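Local atomic coordinates of phosphatidylinositide phosphatase SAC2 (Homo sapiens, PDB entry 4XUU), a protein that removes phosphate from inositol lipids, mainly the 4-phosphate of phosphatidylinositol 4-phosphate, in endocytic recycling, and is represented here by its homodimer-forming hSac2 domain, which resembles a pleckstrin-homology domain. Residues F98-L103 with T116-M121; S56-A61 with Q74-E79; L81-I86 with P151-K156. All blocks are in the same frame, centred on the assembly; numbering follows the deposited sequence.

Interaction 1: F98-L103 with T116-M121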
ATOM      1  N   PHE A  98      17.524  -3.247  -2.882  1.00 75.30           N
ATOM      2  CA  PHE A  98      16.131  -3.660  -3.054  1.00 70.12           C
ATOM      3  C   PHE A  98      15.505  -4.232  -1.780  1.00 66.19           C
ATOM      4  O   PHE A  98      16.196  -4.506  -0.798  1.00 67.15           O
ATOM      5  CB  PHE A  98      16.028  -4.690  -4.188  1.00 68.74           C
ATOM      6  CG  PHE A  98      17.232  -5.591  -4.303  1.00 70.84           C
ATOM      7  CD1 PHE A  98      17.514  -6.537  -3.322  1.00 69.58           C
ATOM      8  CD2 PHE A  98      18.095  -5.479  -5.387  1.00 75.06           C
ATOM      9  CE1 PHE A  98      18.633  -7.364  -3.426  1.00 72.00           C
ATOM     10  CE2 PHE A  98      19.215  -6.303  -5.498  1.00 77.57           C
ATOM     11  CZ  PHE A  98      19.486  -7.245  -4.513  1.00 75.69           C
ATOM     12  N   SER A  99      14.188  -4.408  -1.812  1.00 62.16           N
ATOM     13  CA  SER A  99      13.458  -5.030  -0.715  1.00 58.60           C
ATOM     14  C   SER A  99      13.440  -6.540  -0.892  1.00 55.68           C
ATOM     15  O   SER A  99      13.506  -7.043  -2.016  1.00 55.22           O
ATOM     16  CB  SER A  99      12.021  -4.508  -0.665  1.00 56.62           C
ATOM     17  OG  SER A  99      11.990  -3.093  -0.712  1.00 59.88           O
ATOM     18  N   CYS A 100      13.352  -7.261   0.220  1.00 53.99           N
ATOM     19  CA  CYS A 100      13.180  -8.705   0.176  1.00 51.62           C
ATOM     20  C   CYS A 100      12.029  -9.170   1.061  1.00 48.60           C
ATOM     21  O   CYS A 100      11.632  -8.486   2.007  1.00 48.85           O
ATOM     22  CB  CYS A 100      14.486  -9.428   0.521  1.00 53.78           C
ATOM     23  SG  CYS A 100      15.777  -9.144  -0.714  1.00 59.13           S
HETATM   24  N   MSE A 101      11.497 -10.340   0.722  1.00 45.93           N
HETATM   25  CA  MSE A 101      10.373 -10.935   1.412  1.00 43.49           C
HETATM   26  C   MSE A 101      10.832 -12.209   2.105  1.00 42.93           C
HETATM   27  O   MSE A 101      11.376 -13.116   1.467  1.00 42.96           O
HETATM   28  CB  MSE A 101       9.273 -11.255   0.410  1.00 41.70           C
HETATM   29  CG  MSE A 101       7.993 -11.750   1.034  1.00 41.78           C
HETATM   30 SE   MSE A 101       6.776 -12.363  -0.343  1.00 43.89          SE
HETATM   31  CE  MSE A 101       5.370 -13.031   0.774  1.00 43.02           C
ATOM     32  N   ARG A 102      10.606 -12.271   3.409  1.00 42.62           N
ATOM     33  CA  ARG A 102      11.044 -13.395   4.213  1.00 42.60           C
ATOM     34  C   ARG A 102       9.854 -14.207   4.728  1.00 40.91           C
ATOM     35  O   ARG A 102       9.012 -13.696   5.467  1.00 40.94           O
ATOM     36  CB  ARG A 102      11.913 -12.885   5.360  1.00 45.47           C
ATOM     37  CG  ARG A 102      12.610 -13.954   6.157  1.00 46.76           C
ATOM     38  CD  ARG A 102      13.779 -13.363   6.906  1.00 49.72           C
ATOM     39  NE  ARG A 102      14.980 -13.311   6.077  1.00 50.54           N
ATOM     40  CZ  ARG A 102      16.130 -12.753   6.449  1.00 53.90           C
ATOM     41  NH1 ARG A 102      16.251 -12.176   7.642  1.00 55.78           N
ATOM     42  NH2 ARG A 102      17.165 -12.765   5.619  1.00 55.23           N
ATOM     43  N   LEU A 103       9.798 -15.471   4.321  1.00 39.75           N
ATOM     44  CA  LEU A 103       8.726 -16.388   4.698  1.00 38.74           C
ATOM     45  C   LEU A 103       9.209 -17.337   5.785  1.00 40.68           C
ATOM     46  O   LEU A 103       9.976 -18.262   5.511  1.00 41.36           O
ATOM     47  CB  LEU A 103       8.258 -17.200   3.481  1.00 37.11           C
ATOM     48  CG  LEU A 103       7.916 -16.491   2.164  1.00 35.87           C
ATOM     49  CD1 LEU A 103       7.676 -17.504   1.056  1.00 34.74           C
ATOM     50  CD2 LEU A 103       6.712 -15.589   2.317  1.00 34.63           C
ATOM     51  N   THR A 116      14.121 -16.297   1.785  1.00 44.00           N
ATOM     52  CA  THR A 116      14.238 -14.864   1.549  1.00 44.60           C
ATOM     53  C   THR A 116      14.290 -14.601   0.052  1.00 44.43           C
ATOM     54  O   THR A 116      15.264 -14.953  -0.624  1.00 46.22           O
ATOM     55  CB  THR A 116      15.453 -14.261   2.266  1.00 48.00           C
ATOM     56  OG1 THR A 116      15.489 -14.734   3.620  1.00 49.24           O
ATOM     57  CG2 THR A 116      15.369 -12.743   2.274  1.00 48.67           C
ATOM     58  N   LEU A 117      13.223 -13.985  -0.453  1.00 42.61           N
ATOM     59  CA  LEU A 117      13.008 -13.873  -1.885  1.00 42.92           C
ATOM     60  C   LEU A 117      12.826 -12.429  -2.325  1.00 44.03           C
ATOM     61  O   LEU A 117      12.408 -11.582  -1.538  1.00 43.76           O
ATOM     62  CB  LEU A 117      11.791 -14.713  -2.294  1.00 40.27           C
ATOM     63  CG  LEU A 117      11.747 -16.147  -1.753  1.00 39.84           C
ATOM     64  CD1 LEU A 117      10.376 -16.784  -1.958  1.00 37.92           C
ATOM     65  CD2 LEU A 117      12.853 -17.015  -2.357  1.00 41.27           C
ATOM     66  N   ARG A 118      13.153 -12.151  -3.582  1.00 46.17           N
ATOM     67  CA  ARG A 118      12.887 -10.843  -4.168  1.00 48.33           C
ATOM     68  C   ARG A 118      12.413 -10.990  -5.605  1.00 49.55           C
ATOM     69  O   ARG A 118      12.505 -12.069  -6.195  1.00 49.24           O
ATOM     70  CB  ARG A 118      14.112  -9.916  -4.082  1.00 51.70           C
ATOM     71  CG  ARG A 118      15.295 -10.309  -4.957  1.00 54.52           C
ATOM     72  CD  ARG A 118      16.209  -9.122  -5.167  1.00 58.53           C
ATOM     73  NE  ARG A 118      17.472  -9.495  -5.805  1.00 62.41           N
ATOM     74  CZ  ARG A 118      17.783  -9.250  -7.077  1.00 65.19           C
ATOM     75  NH1 ARG A 118      16.930  -8.618  -7.876  1.00 64.58           N
ATOM     76  NH2 ARG A 118      18.956  -9.643  -7.552  1.00 68.92           N
ATOM     77  N   ALA A 119      11.900  -9.898  -6.157  1.00 51.87           N
ATOM     78  CA  ALA A 119      11.342  -9.920  -7.496  1.00 54.47           C
ATOM     79  C   ALA A 119      12.392  -9.561  -8.540  1.00 59.59           C
ATOM     80  O   ALA A 119      13.259  -8.715  -8.301  1.00 62.17           O
ATOM     81  CB  ALA A 119      10.148  -8.984  -7.582  1.00 53.82           C
ATOM     82  N   VAL A 120      12.314 -10.219  -9.694  1.00 62.45           N
ATOM     83  CA  VAL A 120      13.180  -9.897 -10.830  1.00 68.63           C
ATOM     84  C   VAL A 120      12.688  -8.610 -11.495  1.00 72.06           C
ATOM     85  O   VAL A 120      11.584  -8.566 -12.039  1.00 71.50           O
ATOM     86  CB  VAL A 120      13.298 -11.091 -11.841  1.00 69.77           C
ATOM     87  CG1 VAL A 120      11.969 -11.855 -11.983  1.00 66.77           C
ATOM     88  CG2 VAL A 120      13.832 -10.626 -13.193  1.00 74.75           C
HETATM   89  N   MSE A 121      13.507  -7.564 -11.423  1.00 76.83           N
HETATM   90  CA  MSE A 121      13.088  -6.232 -11.863  1.00 81.13           C
HETATM   91  C   MSE A 121      13.981  -5.621 -12.938  1.00 87.59           C
HETATM   92  O   MSE A 121      15.209  -5.712 -12.873  1.00 90.25           O
HETATM   93  CB  MSE A 121      12.958  -5.280 -10.668  1.00 80.26           C
HETATM   94  CG  MSE A 121      11.832  -5.643  -9.700  1.00 77.78           C
HETATM   95 SE   MSE A 121      10.059  -4.970 -10.196  1.00 82.67          SE
HETATM   96  CE  MSE A 121       9.817  -5.808 -11.952  1.00 83.18           C
TER

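Interaction 2: S56-A61 with Q74-E79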
ATOM      1  N   SER A  56      -4.232 -24.798   0.025  1.00 43.81           N
ATOM      2  CA  SER A  56      -3.822 -25.407   1.288  1.00 45.02           C
ATOM      3  C   SER A  56      -2.310 -25.447   1.521  1.00 42.69           C
ATOM      4  O   SER A  56      -1.860 -25.773   2.618  1.00 43.81           O
ATOM      5  CB  SER A  56      -4.380 -26.820   1.370  1.00 48.42           C
ATOM      6  OG  SER A  56      -3.737 -27.664   0.435  1.00 47.68           O
ATOM      7  N   ALA A  57      -1.530 -25.111   0.496  1.00 40.24           N
ATOM      8  CA  ALA A  57      -0.077 -25.203   0.574  1.00 38.64           C
ATOM      9  C   ALA A  57       0.608 -24.207  -0.345  1.00 36.26           C
ATOM     10  O   ALA A  57       0.013 -23.711  -1.301  1.00 36.01           O
ATOM     11  CB  ALA A  57       0.373 -26.614   0.234  1.00 39.77           C
ATOM     12  N   TYR A  58       1.865 -23.905  -0.044  1.00 35.56           N
ATOM     13  CA  TYR A  58       2.704 -23.179  -0.981  1.00 34.04           C
ATOM     14  C   TYR A  58       3.924 -24.023  -1.317  1.00 34.41           C
ATOM     15  O   TYR A  58       4.323 -24.893  -0.532  1.00 36.08           O
ATOM     16  CB  TYR A  58       3.079 -21.785  -0.460  1.00 33.52           C
ATOM     17  CG  TYR A  58       4.000 -21.757   0.736  1.00 34.65           C
ATOM     18  CD1 TYR A  58       3.548 -22.156   1.999  1.00 37.21           C
ATOM     19  CD2 TYR A  58       5.319 -21.313   0.612  1.00 33.94           C
ATOM     20  CE1 TYR A  58       4.389 -22.124   3.107  1.00 39.19           C
ATOM     21  CE2 TYR A  58       6.169 -21.271   1.713  1.00 36.28           C
ATOM     22  CZ  TYR A  58       5.695 -21.684   2.958  1.00 39.14           C
ATOM     23  OH  TYR A  58       6.521 -21.659   4.053  1.00 42.21           O
ATOM     24  N   TYR A  59       4.484 -23.783  -2.500  1.00 33.60           N
ATOM     25  CA  TYR A  59       5.555 -24.603  -3.051  1.00 34.46           C
ATOM     26  C   TYR A  59       6.737 -23.720  -3.403  1.00 34.39           C
ATOM     27  O   TYR A  59       6.572 -22.697  -4.080  1.00 33.40           O
ATOM     28  CB  TYR A  59       5.068 -25.336  -4.303  1.00 34.89           C
ATOM     29  CG  TYR A  59       3.912 -26.280  -4.051  1.00 35.65           C
ATOM     30  CD1 TYR A  59       2.614 -25.797  -3.851  1.00 34.76           C
ATOM     31  CD2 TYR A  59       4.117 -27.649  -4.009  1.00 36.73           C
ATOM     32  CE1 TYR A  59       1.557 -26.663  -3.604  1.00 36.38           C
ATOM     33  CE2 TYR A  59       3.069 -28.523  -3.780  1.00 38.73           C
ATOM     34  CZ  TYR A  59       1.794 -28.031  -3.572  1.00 38.40           C
ATOM     35  OH  TYR A  59       0.767 -28.916  -3.333  1.00 40.00           O
ATOM     36  N   VAL A  60       7.921 -24.105  -2.932  1.00 36.11           N
ATOM     37  CA  VAL A  60       9.138 -23.358  -3.224  1.00 36.97           C
ATOM     38  C   VAL A  60      10.152 -24.248  -3.932  1.00 39.23           C
ATOM     39  O   VAL A  60      10.559 -25.287  -3.406  1.00 41.11           O
ATOM     40  CB  VAL A  60       9.769 -22.739  -1.954  1.00 38.12           C
ATOM     41  CG1 VAL A  60      10.899 -21.798  -2.332  1.00 38.62           C
ATOM     42  CG2 VAL A  60       8.722 -22.000  -1.122  1.00 37.34           C
ATOM     43  N   ALA A  61      10.546 -23.828  -5.131  1.00 39.85           N
ATOM     44  CA  ALA A  61      11.507 -24.564  -5.939  1.00 42.94           C
ATOM     45  C   ALA A  61      12.688 -23.679  -6.316  1.00 44.90           C
ATOM     46  O   ALA A  61      12.509 -22.635  -6.946  1.00 44.04           O
ATOM     47  CB  ALA A  61      10.836 -25.117  -7.184  1.00 42.70           C
ATOM     48  N   GLN A  74      10.162 -28.019  -2.131  1.00 44.56           N
ATOM     49  CA  GLN A  74       9.438 -28.123  -0.870  1.00 43.79           C
ATOM     50  C   GLN A  74       7.955 -27.840  -1.062  1.00 41.87           C
ATOM     51  O   GLN A  74       7.587 -26.804  -1.608  1.00 39.94           O
ATOM     52  CB  GLN A  74       9.993 -27.131   0.156  1.00 43.44           C
ATOM     53  CG  GLN A  74      11.378 -27.452   0.723  1.00 45.75           C
ATOM     54  CD  GLN A  74      11.813 -26.448   1.777  1.00 45.46           C
ATOM     55  OE1 GLN A  74      11.635 -25.249   1.611  1.00 43.68           O
ATOM     56  NE2 GLN A  74      12.382 -26.936   2.867  1.00 48.36           N
ATOM     57  N   ARG A  75       7.109 -28.768  -0.628  1.00 42.82           N
ATOM     58  CA  ARG A  75       5.704 -28.457  -0.417  1.00 41.74           C
ATOM     59  C   ARG A  75       5.552 -28.153   1.056  1.00 42.67           C
ATOM     60  O   ARG A  75       6.017 -28.912   1.912  1.00 44.83           O
ATOM     61  CB  ARG A  75       4.786 -29.612  -0.809  1.00 43.36           C
ATOM     62  CG  ARG A  75       3.303 -29.294  -0.612  1.00 41.90           C
ATOM     63  CD  ARG A  75       2.433 -30.522  -0.791  1.00 42.89           C
ATOM     64  NE  ARG A  75       1.040 -30.266  -0.432  1.00 42.80           N
ATOM     65  CZ  ARG A  75       0.549 -30.335   0.804  1.00 43.21           C
ATOM     66  NH1 ARG A  75       1.331 -30.649   1.830  1.00 43.23           N
ATOM     67  NH2 ARG A  75      -0.732 -30.083   1.016  1.00 43.70           N
ATOM     68  N   LEU A  76       4.914 -27.031   1.349  1.00 41.57           N
ATOM     69  CA  LEU A  76       4.780 -26.571   2.719  1.00 42.87           C
ATOM     70  C   LEU A  76       3.330 -26.213   2.977  1.00 43.38           C
ATOM     71  O   LEU A  76       2.750 -25.377   2.274  1.00 41.82           O
ATOM     72  CB  LEU A  76       5.691 -25.361   2.958  1.00 41.56           C
ATOM     73  CG  LEU A  76       7.205 -25.586   2.820  1.00 42.65           C
ATOM     74  CD1 LEU A  76       7.939 -24.328   2.368  1.00 40.54           C
ATOM     75  CD2 LEU A  76       7.791 -26.133   4.121  1.00 45.33           C
ATOM     76  N   SER A  77       2.740 -26.865   3.973  1.00 46.37           N
ATOM     77  CA  SER A  77       1.372 -26.575   4.374  1.00 47.94           C
ATOM     78  C   SER A  77       1.278 -25.128   4.831  1.00 46.71           C
ATOM     79  O   SER A  77       2.226 -24.595   5.418  1.00 46.24           O
ATOM     80  CB  SER A  77       0.937 -27.510   5.499  1.00 51.93           C
ATOM     81  OG  SER A  77      -0.391 -27.226   5.904  1.00 54.35           O
ATOM     82  N   LEU A  78       0.141 -24.493   4.554  1.00 46.76           N
ATOM     83  CA  LEU A  78      -0.070 -23.106   4.959  1.00 46.08           C
ATOM     84  C   LEU A  78      -0.184 -22.947   6.477  1.00 49.14           C
ATOM     85  O   LEU A  78       0.107 -21.877   7.011  1.00 48.70           O
ATOM     86  CB  LEU A  78      -1.271 -22.491   4.237  1.00 45.78           C
ATOM     87  CG  LEU A  78      -1.069 -22.088   2.766  1.00 42.80           C
ATOM     88  CD1 LEU A  78      -2.407 -21.809   2.106  1.00 43.43           C
ATOM     89  CD2 LEU A  78      -0.150 -20.886   2.617  1.00 39.57           C
ATOM     90  N   GLU A  79      -0.599 -24.011   7.169  1.00 52.87           N
ATOM     91  CA  GLU A  79      -0.636 -24.011   8.633  1.00 56.71           C
ATOM     92  C   GLU A  79       0.721 -23.678   9.244  1.00 56.00           C
ATOM     93  O   GLU A  79       0.793 -23.054  10.305  1.00 57.91           O
ATOM     94  CB  GLU A  79      -1.098 -25.360   9.184  1.00 61.01           C
ATOM     95  CG  GLU A  79      -2.600 -25.509   9.330  1.00 65.53           C
ATOM     96  CD  GLU A  79      -3.218 -26.333   8.214  1.00 67.06           C
ATOM     97  OE1 GLU A  79      -2.794 -26.180   7.045  1.00 64.38           O
ATOM     98  OE2 GLU A  79      -4.128 -27.136   8.509  1.00 71.16           O
TER

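Interaction 3: L81-I86 with P151-K156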
ATOM      1  N   LEU A  81       3.217 -21.871   7.830  1.00 48.09           N
ATOM      2  CA  LEU A  81       3.713 -20.540   7.490  1.00 45.68           C
ATOM      3  C   LEU A  81       3.378 -19.566   8.619  1.00 47.38           C
ATOM      4  O   LEU A  81       2.230 -19.156   8.767  1.00 48.09           O
ATOM      5  CB  LEU A  81       3.122 -20.061   6.158  1.00 43.09           C
ATOM      6  CG  LEU A  81       3.619 -18.722   5.584  1.00 41.07           C
ATOM      7  CD1 LEU A  81       5.135 -18.697   5.434  1.00 40.53           C
ATOM      8  CD2 LEU A  81       2.949 -18.430   4.261  1.00 38.92           C
ATOM      9  N   GLU A  82       4.391 -19.200   9.404  1.00 48.49           N
ATOM     10  CA  GLU A  82       4.201 -18.428  10.638  1.00 51.11           C
ATOM     11  C   GLU A  82       3.918 -16.948  10.397  1.00 49.48           C
ATOM     12  O   GLU A  82       2.956 -16.401  10.935  1.00 51.10           O
ATOM     13  CB  GLU A  82       5.419 -18.556  11.560  1.00 53.64           C
ATOM     14  CG  GLU A  82       5.824 -19.980  11.922  1.00 56.89           C
ATOM     15  CD  GLU A  82       7.072 -20.027  12.800  1.00 61.54           C
ATOM     16  OE1 GLU A  82       7.891 -19.079  12.734  1.00 61.63           O
ATOM     17  OE2 GLU A  82       7.235 -21.013  13.558  1.00 65.58           O
ATOM     18  N   LYS A  83       4.775 -16.308   9.605  1.00 46.74           N
ATOM     19  CA  LYS A  83       4.717 -14.867   9.382  1.00 45.48           C
ATOM     20  C   LYS A  83       5.505 -14.477   8.138  1.00 42.78           C
ATOM     21  O   LYS A  83       6.313 -15.261   7.636  1.00 41.91           O
ATOM     22  CB  LYS A  83       5.251 -14.106  10.604  1.00 48.16           C
ATOM     23  CG  LYS A  83       6.677 -14.456  10.993  1.00 49.25           C
ATOM     24  CD  LYS A  83       7.151 -13.658  12.189  1.00 51.99           C
ATOM     25  CE  LYS A  83       8.616 -13.947  12.469  1.00 54.05           C
ATOM     26  NZ  LYS A  83       9.170 -13.076  13.540  1.00 57.76           N
ATOM     27  N   ILE A  84       5.254 -13.267   7.644  1.00 41.68           N
ATOM     28  CA  ILE A  84       6.017 -12.705   6.537  1.00 39.97           C
ATOM     29  C   ILE A  84       6.640 -11.373   6.948  1.00 41.44           C
ATOM     30  O   ILE A  84       5.970 -10.516   7.524  1.00 42.36           O
ATOM     31  CB  ILE A  84       5.139 -12.509   5.268  1.00 38.14           C
ATOM     32  CG1 ILE A  84       4.533 -13.843   4.816  1.00 37.11           C
ATOM     33  CG2 ILE A  84       5.955 -11.891   4.141  1.00 36.73           C
ATOM     34  CD1 ILE A  84       3.490 -13.719   3.731  1.00 35.82           C
ATOM     35  N   GLU A  85       7.924 -11.208   6.646  1.00 41.99           N
ATOM     36  CA  GLU A  85       8.610  -9.940   6.874  1.00 43.87           C
ATOM     37  C   GLU A  85       9.011  -9.312   5.547  1.00 43.13           C
ATOM     38  O   GLU A  85       9.517 -10.006   4.666  1.00 42.48           O
ATOM     39  CB  GLU A  85       9.850 -10.151   7.733  1.00 46.41           C
ATOM     40  CG  GLU A  85       9.572 -10.656   9.133  1.00 48.65           C
ATOM     41  CD  GLU A  85      10.839 -10.842   9.931  1.00 52.98           C
ATOM     42  OE1 GLU A  85      11.831 -11.357   9.370  1.00 53.36           O
ATOM     43  OE2 GLU A  85      10.847 -10.469  11.124  1.00 56.97           O
ATOM     44  N   ILE A  86       8.774  -8.011   5.400  1.00 43.93           N
ATOM     45  CA  ILE A  86       9.172  -7.285   4.192  1.00 44.20           C
ATOM     46  C   ILE A  86       9.989  -6.034   4.525  1.00 47.42           C
ATOM     47  O   ILE A  86       9.489  -5.092   5.150  1.00 48.85           O
ATOM     48  CB  ILE A  86       7.960  -6.911   3.294  1.00 42.71           C
ATOM     49  CG1 ILE A  86       7.276  -8.174   2.757  1.00 40.27           C
ATOM     50  CG2 ILE A  86       8.404  -6.022   2.131  1.00 43.64           C
ATOM     51  CD1 ILE A  86       5.977  -7.922   2.011  1.00 38.66           C
ATOM     52  N   PRO A 151       0.490 -12.801   9.928  1.00 49.85           N
ATOM     53  CA  PRO A 151       0.978 -11.427  10.047  1.00 49.95           C
ATOM     54  C   PRO A 151       1.982 -11.054   8.949  1.00 47.10           C
ATOM     55  O   PRO A 151       2.927 -11.802   8.689  1.00 45.77           O
ATOM     56  CB  PRO A 151       1.639 -11.402  11.431  1.00 52.71           C
ATOM     57  CG  PRO A 151       1.950 -12.811  11.748  1.00 52.93           C
ATOM     58  CD  PRO A 151       0.919 -13.647  11.059  1.00 51.97           C
ATOM     59  N   ILE A 152       1.746  -9.917   8.299  1.00 46.57           N
ATOM     60  CA  ILE A 152       2.720  -9.321   7.388  1.00 45.19           C
ATOM     61  C   ILE A 152       3.379  -8.137   8.096  1.00 47.70           C
ATOM     62  O   ILE A 152       2.706  -7.172   8.473  1.00 49.27           O
ATOM     63  CB  ILE A 152       2.084  -8.850   6.060  1.00 43.72           C
ATOM     64  CG1 ILE A 152       1.257  -9.971   5.422  1.00 42.23           C
ATOM     65  CG2 ILE A 152       3.166  -8.364   5.096  1.00 42.47           C
ATOM     66  CD1 ILE A 152       0.322  -9.504   4.316  1.00 41.00           C
ATOM     67  N   ILE A 153       4.697  -8.224   8.271  1.00 48.39           N
ATOM     68  CA  ILE A 153       5.454  -7.261   9.065  1.00 51.64           C
ATOM     69  C   ILE A 153       6.413  -6.425   8.214  1.00 52.23           C
ATOM     70  O   ILE A 153       7.229  -6.969   7.473  1.00 50.84           O
ATOM     71  CB  ILE A 153       6.243  -7.973  10.201  1.00 53.37           C
ATOM     72  CG1 ILE A 153       5.319  -8.906  10.993  1.00 53.49           C
ATOM     73  CG2 ILE A 153       6.910  -6.953  11.119  1.00 56.93           C
ATOM     74  CD1 ILE A 153       6.034  -9.886  11.889  1.00 54.97           C
ATOM     75  N   GLU A 154       6.300  -5.103   8.325  1.00 55.08           N
ATOM     76  CA  GLU A 154       7.267  -4.187   7.730  1.00 57.20           C
ATOM     77  C   GLU A 154       8.313  -3.842   8.782  1.00 61.00           C
ATOM     78  O   GLU A 154       8.006  -3.180   9.779  1.00 63.79           O
ATOM     79  CB  GLU A 154       6.595  -2.900   7.245  1.00 58.40           C
ATOM     80  CG  GLU A 154       5.458  -3.063   6.240  1.00 57.38           C
ATOM     81  CD  GLU A 154       4.748  -1.738   5.949  1.00 61.32           C
ATOM     82  OE1 GLU A 154       5.444  -0.706   5.796  1.00 64.39           O
ATOM     83  OE2 GLU A 154       3.497  -1.725   5.873  1.00 61.25           O
ATOM     84  N   LYS A 155       9.542  -4.304   8.565  1.00 61.97           N
ATOM     85  CA  LYS A 155      10.666  -4.012   9.461  1.00 66.40           C
ATOM     86  C   LYS A 155      11.995  -4.280   8.766  1.00 67.28           C
ATOM     87  O   LYS A 155      12.021  -4.773   7.640  1.00 64.68           O
ATOM     88  CB  LYS A 155      10.565  -4.817  10.769  1.00 67.58           C
ATOM     89  CG  LYS A 155      10.724  -6.330  10.626  1.00 65.71           C
ATOM     90  CD  LYS A 155      10.590  -7.039  11.975  1.00 68.60           C
ATOM     91  CE  LYS A 155      11.870  -6.962  12.810  1.00 73.51           C
ATOM     92  NZ  LYS A 155      12.939  -7.880  12.318  1.00 73.69           N
ATOM     93  N   LYS A 156      13.094  -3.949   9.438  1.00 71.88           N
ATOM     94  CA  LYS A 156      14.423  -4.277   8.936  1.00 73.90           C
ATOM     95  C   LYS A 156      14.650  -5.782   9.026  1.00 72.43           C
ATOM     96  O   LYS A 156      14.194  -6.434   9.970  1.00 72.35           O
ATOM     97  CB  LYS A 156      15.504  -3.522   9.712  1.00 79.44           C
ATOM     98  CG  LYS A 156      15.435  -2.002   9.579  1.00 82.59           C
ATOM     99  CD  LYS A 156      15.955  -1.513   8.231  1.00 83.39           C
ATOM    100  CE  LYS A 156      15.646  -0.034   8.014  1.00 86.07           C
ATOM    101  NZ  LYS A 156      16.420   0.864   8.923  1.00 92.32           N
TER

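Interaction 1: F98-L103 with T116-M121
Arg118 lays its guanidinium flat on the ring of Phe98, with the two planes only 19° apart. The stack is also a cation-pi contact, since CZ of Arg118 lies 3.9 Å from the centroid of the Phe98 ring, over its face. The arginine serves with its chain as well as its charge: its CD makes a CH-pi contact 3.5 Å from the same centroid. CG sits between the backbone N and the carbonyl carbon (chi1 69°), and from there the chain runs extended to NE, which carries CD and the guanidinium over Phe98. The backbone itself places CB of Arg118 against Cys100 SG. An aromatic suits this place because a flat face can receive both methylene and guanidinium.

On the same strands a second arginine is held differently. Arg102 uses the edge of its guanidinium: NE donates to Thr116 OG1 over 2.9 Å, with the oxygen 9° out of the guanidinium plane. Asp36 fixes both partners, bonding to Thr116 OG1 and forming a salt bridge with Arg102 NH2, so a buried charge meets its counter-charge, and Arg102 NH1 is taken by the carbonyl of Glu158.

Beneath these side chains the antiparallel backbone sets the register. Met101, a selenomethionine here, and Leu117 form a hydrogen-bonded pair, Met101 N to Leu117 O at 2.7 Å and Leu117 N to Met101 O at 2.8 Å. Their side chains leave on the face away from the arginines, where Leu103 CD1 meets Leu117 CD1 at 4.1 Å.

The hairpin 99-107/110-119 lies mid-sheet. Cys100 is disulfide-bonded to Cys35, strand 81-88 flanks one edge and strand 26-34 the other, and helix 129-145 covers Met101 through Ala136 and Leu139.

Interaction 2: S56-A61 with Q74-E79
The ring of Tyr58 takes Leu76 over one face: CB of Leu76 makes a CH-pi contact 3.9 Å from the ring centroid, and CD1 of Leu76 reaches the Tyr58 OH at 3.5 Å. With CG of Tyr58 between the backbone N and the carbonyl carbon (chi1 68°), the ring swings across to the neighbouring strand; Leu78, just past that strand, brings CD2 to CD1 of Tyr58. Val60 CG2 extends the apolar patch to Leu76 CD1. This is the close-packed face of the hairpin 57-63/70-77, backed by Leu51, Leu103 and Tyr105; Leu76, Leu78 and Val60 suit it because they fill space against the carbon face of the Tyr58 ring without needing polar partners. Gln74 shares this face, and its amide NE2 is satisfied by the carbonyl of Glu166 and the hydroxyl of Tyr105.

On the other face Tyr59 and Arg75 lie side by side, pointing the same way, and the arginine's methylenes pack alongside the buried ring. The looser side is the guanidinium end, turned 77° from the ring: the bond from Arg75 NE to Tyr59 OH is weak at 3.2 Å, and beyond Ala57 CB, whose small methyl leaves room for it, the group heads for partly exposed Ser56.

Between the faces an antiparallel ladder pairs Tyr58 with Leu76 and Val60 with Gln74, each by two bonds. Leu78 N to Ser56 O (3.1 Å) adds another at the open end of the hairpin.

The stronger polar partner of both Tyr59 and Arg75 is Glu24, hydrogen-bonded to the hydroxyl and salt-bridged to NH2. The carboxylate therefore probably orients the pair and offsets the positive charge, while the apolar face contributes shape and burial.

Interaction 3: L81-I86 with P151-K156
A short parallel strand pairing at the edge of the pleckstrin-homology-like sheet sets Lys83, Ile84 and Glu85 beside Pro151, Ile152 and Ile153. Three nearly straight backbone bonds lace it: Ile84 N to Pro151 O (2.9 Å), Ile153 N to Ile84 O (2.7 Å) and Ile86 N to Ile153 O (2.8 Å). Proline suits the position just before the strand, because it has no N-H to offer yet its carbonyl accepts the first bond; CG of Pro151 packs on CB of Lys83 at 3.7 Å.

Ile86 and Ile152 point the same way under helix 129-145, CD1 of Ile86 to CG2 of Ile152 at 4.2 Å. On the opposite face Ile153 CD1 touches the aliphatic CD of Lys83.

On that face too, Glu85 OE2 forms a salt bridge with Lys155 NZ at 3.5 Å and a long one with Lys83, while OE1 is bonded by His104. Bends at chi3 and chi4 (-80° and -75°) curl Lys155 back, letting NZ also reach the carbonyl of Lys156. A leucine in its place would probably leave Glu85 OE2 without its nearer charge and the Lys156 carbonyl without this donor.

Strand 152-154 also pairs antiparallel with a strand of the third subunit, so the sheet runs on between chains. Within the chain, backbone hydrogen bonds and isoleucine packing hold 81-86 to 151-156, while the charges of Lys83, Glu85 and Lys155 probably offset one another on the face away from the helix.

From the N terminus, the first loop to close is that of interaction 2, the hairpin 57-63/70-77 at one edge of the sheet. Strand 81-88 follows and begins interaction 3, which stays open while the chain makes the hairpin of interaction 1 and then helix 129-145; only strand 152-154 closes it. Interaction 1 is thus nested inside interaction 3, and interaction 2 precedes both in series. Strands 81-88 and 99-107 are neighbours, so interactions 1 and 3 share a boundary, with Met101 and Leu103 packed on Ile84. Tyr58 bridges the remaining distance, its ring touching Leu103 of interaction 1 and its hydroxyl Leu81 of interaction 3.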